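Local coordinates for arginine 3rd transport system periplasmic binding protein (Legionella pneumophila subsp. pneumophila str. Philadelphia 1, PDB 3KZG) that probably binds arginine in the periplasm as the solute-binding component of an ABC-type amino acid uptake system, at residues I82-Y87 / Y193-N198. Numbering follows the deposited sequence.
Sequences IFSLPY and YSIMAN
Ser84 and Ser194 hold the middle of this antiparallel pairing. The hydroxyl of Ser194, swung opposite its own backbone N (chi1 159°), donates to Ser84 O at 2.9 Å, arriving above the carbonyl plane. Ser84 OG, for its part, accepts from Ile195 N at 3.1 Å and itself donates to Leu85 O, and Ser84 N reaches Ile195 O. Toward residue 82, Ile82 and Ala197 form a hydrogen-bonded pair, N to O in both directions, and Phe83 and Met196 a non-hydrogen-bonded one. There Phe83 and Met196 run side by side, and SE of the selenomethionine sits obliquely 4.5 Å from the Phe83 ring centroid, a Met-aromatic contact. At the other end Tyr87 N binds Tyr193 O at 2.9 Å, and that oxygen also lies over one face of the Tyr87 ring, toward its rim; chi1 of 54° folds the ring back across the Tyr193 backbone, with Tyr193 CB 3.8 Å from Tyr87 CZ. A water joins Tyr87 OH to Ser194 O. This half is tightly buried, with Ile195 resting on helix 29-40, whereas Ile82 and Phe83 stay partly exposed. Leu85 turns away and barely touches 193-198; its side chain packs on Leu213 and on Pro86 of a second subunit. Within one lobe of the two-lobed binding-protein fold, the two serine hydroxyls thus supplement the backbone bonds, satisfying Ser84 O and Ile195 N.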
loop_
_atom_site.group_PDB
_atom_site.type_symbol
_atom_site.label_atom_id
_atom_site.label_comp_id
_atom_site.label_asym_id
_atom_site.label_seq_id
_atom_site.Cartn_x
_atom_site.Cartn_y
_atom_site.Cartn_z
ATOM N N ILE A 82 -18.768 17.674 24.341
ATOM C CA ILE A 82 -18.720 16.407 23.645
ATOM C C ILE A 82 -17.578 16.527 22.647
ATOM O O ILE A 82 -17.212 17.636 22.226
ATOM C CB ILE A 82 -20.048 16.069 22.920
ATOM C CG1 ILE A 82 -20.432 17.189 21.950
ATOM C CG2 ILE A 82 -21.142 15.828 23.955
ATOM C CD1 ILE A 82 -21.663 16.879 21.116
ATOM N N PHE A 83 -17.009 15.382 22.285
ATOM C CA PHE A 83 -15.886 15.341 21.362
ATOM C C PHE A 83 -16.178 14.506 20.122
ATOM O O PHE A 83 -17.042 13.629 20.131
ATOM C CB PHE A 83 -14.669 14.757 22.078
ATOM C CG PHE A 83 -14.126 15.636 23.166
ATOM C CD1 PHE A 83 -13.247 16.671 22.867
ATOM C CD2 PHE A 83 -14.485 15.423 24.493
ATOM C CE1 PHE A 83 -12.725 17.479 23.878
ATOM C CE2 PHE A 83 -13.972 16.225 25.508
ATOM C CZ PHE A 83 -13.088 17.256 25.200
ATOM N N SER A 84 -15.457 14.794 19.049
ATOM C CA SER A 84 -15.604 14.036 17.825
ATOM C C SER A 84 -14.661 12.862 18.022
ATOM O O SER A 84 -14.036 12.726 19.077
ATOM C CB SER A 84 -15.110 14.846 16.632
ATOM O OG SER A 84 -13.710 15.039 16.741
ATOM N N LEU A 85 -14.551 12.013 17.010
ATOM C CA LEU A 85 -13.610 10.910 17.104
ATOM C C LEU A 85 -12.246 11.596 17.177
ATOM O O LEU A 85 -12.044 12.656 16.575
ATOM C CB LEU A 85 -13.673 10.043 15.844
ATOM C CG LEU A 85 -15.030 9.417 15.509
ATOM C CD1 LEU A 85 -14.950 8.693 14.166
ATOM C CD2 LEU A 85 -15.433 8.467 16.621
ATOM N N PRO A 86 -11.302 11.025 17.933
ATOM C CA PRO A 86 -9.989 11.673 17.998
ATOM C C PRO A 86 -9.352 11.567 16.615
ATOM O O PRO A 86 -9.575 10.581 15.907
ATOM C CB PRO A 86 -9.252 10.853 19.054
ATOM C CG PRO A 86 -9.852 9.477 18.883
ATOM C CD PRO A 86 -11.322 9.762 18.693
ATOM N N TYR A 87 -8.593 12.583 16.212
ATOM C CA TYR A 87 -7.944 12.562 14.901
ATOM C C TYR A 87 -6.455 12.340 15.045
ATOM O O TYR A 87 -5.722 12.343 14.059
ATOM C CB TYR A 87 -8.179 13.881 14.151
ATOM C CG TYR A 87 -7.774 15.141 14.904
ATOM C CD1 TYR A 87 -6.438 15.544 14.991
ATOM C CD2 TYR A 87 -8.741 15.946 15.506
ATOM C CE1 TYR A 87 -6.083 16.732 15.663
ATOM C CE2 TYR A 87 -8.396 17.121 16.173
ATOM C CZ TYR A 87 -7.080 17.512 16.250
ATOM O OH TYR A 87 -6.763 18.686 16.915
ATOM N N TYR A 193 -6.464 13.812 20.547
ATOM C CA TYR A 193 -6.836 15.183 20.220
ATOM C C TYR A 193 -8.114 15.086 19.412
ATOM O O TYR A 193 -8.234 14.250 18.514
ATOM C CB TYR A 193 -5.741 15.885 19.399
ATOM C CG TYR A 193 -4.413 16.036 20.121
ATOM C CD1 TYR A 193 -4.346 16.637 21.376
ATOM C CD2 TYR A 193 -3.225 15.568 19.548
ATOM C CE1 TYR A 193 -3.130 16.765 22.051
ATOM C CE2 TYR A 193 -2.003 15.695 20.213
ATOM C CZ TYR A 193 -1.965 16.292 21.466
ATOM O OH TYR A 193 -0.769 16.408 22.138
ATOM N N SER A 194 -9.074 15.946 19.728
ATOM C CA SER A 194 -10.358 15.899 19.049
ATOM C C SER A 194 -11.032 17.256 18.889
ATOM O O SER A 194 -10.626 18.245 19.498
ATOM C CB SER A 194 -11.286 14.949 19.814
ATOM O OG SER A 194 -12.644 15.202 19.515
ATOM N N ILE A 195 -12.062 17.288 18.054
ATOM C CA ILE A 195 -12.833 18.499 17.811
ATOM C C ILE A 195 -13.900 18.538 18.909
ATOM O O ILE A 195 -14.652 17.581 19.089
ATOM C CB ILE A 195 -13.460 18.449 16.404
ATOM C CG1 ILE A 195 -12.334 18.424 15.360
ATOM C CG2 ILE A 195 -14.363 19.653 16.169
ATOM C CD1 ILE A 195 -12.815 18.297 13.942
HETATM N N MSE A 196 -13.946 19.645 19.646
HETATM C CA MSE A 196 -14.869 19.805 20.764
HETATM C C MSE A 196 -16.099 20.646 20.439
HETATM O O MSE A 196 -16.050 21.561 19.619
HETATM C CB MSE A 196 -14.103 20.420 21.931
HETATM C CG MSE A 196 -14.754 20.312 23.289
HETATM SE SE MSE A 196 -13.508 20.966 24.615
HETATM C CE MSE A 196 -13.567 22.864 24.128
ATOM N N ALA A 197 -17.213 20.320 21.082
ATOM C CA ALA A 197 -18.445 21.052 20.846
ATOM C C ALA A 197 -19.350 20.969 22.062
ATOM O O ALA A 197 -19.061 20.237 23.013
ATOM C CB ALA A 197 -19.153 20.491 19.618
ATOM N N ASN A 198 -20.433 21.741 22.043
ATOM C CA ASN A 198 -21.387 21.726 23.144
ATOM C C ASN A 198 -22.236 20.459 22.994
ATOM O O ASN A 198 -22.462 19.987 21.881
ATOM C CB ASN A 198 -22.262 22.987 23.106
ATOM C CG ASN A 198 -21.482 24.249 23.453
ATOM O OD1 ASN A 198 -21.409 25.191 22.660
ATOM N ND2 ASN A 198 -20.890 24.267 24.641
HETATM O O HOH W 1 -8.201 19.786 19.045
#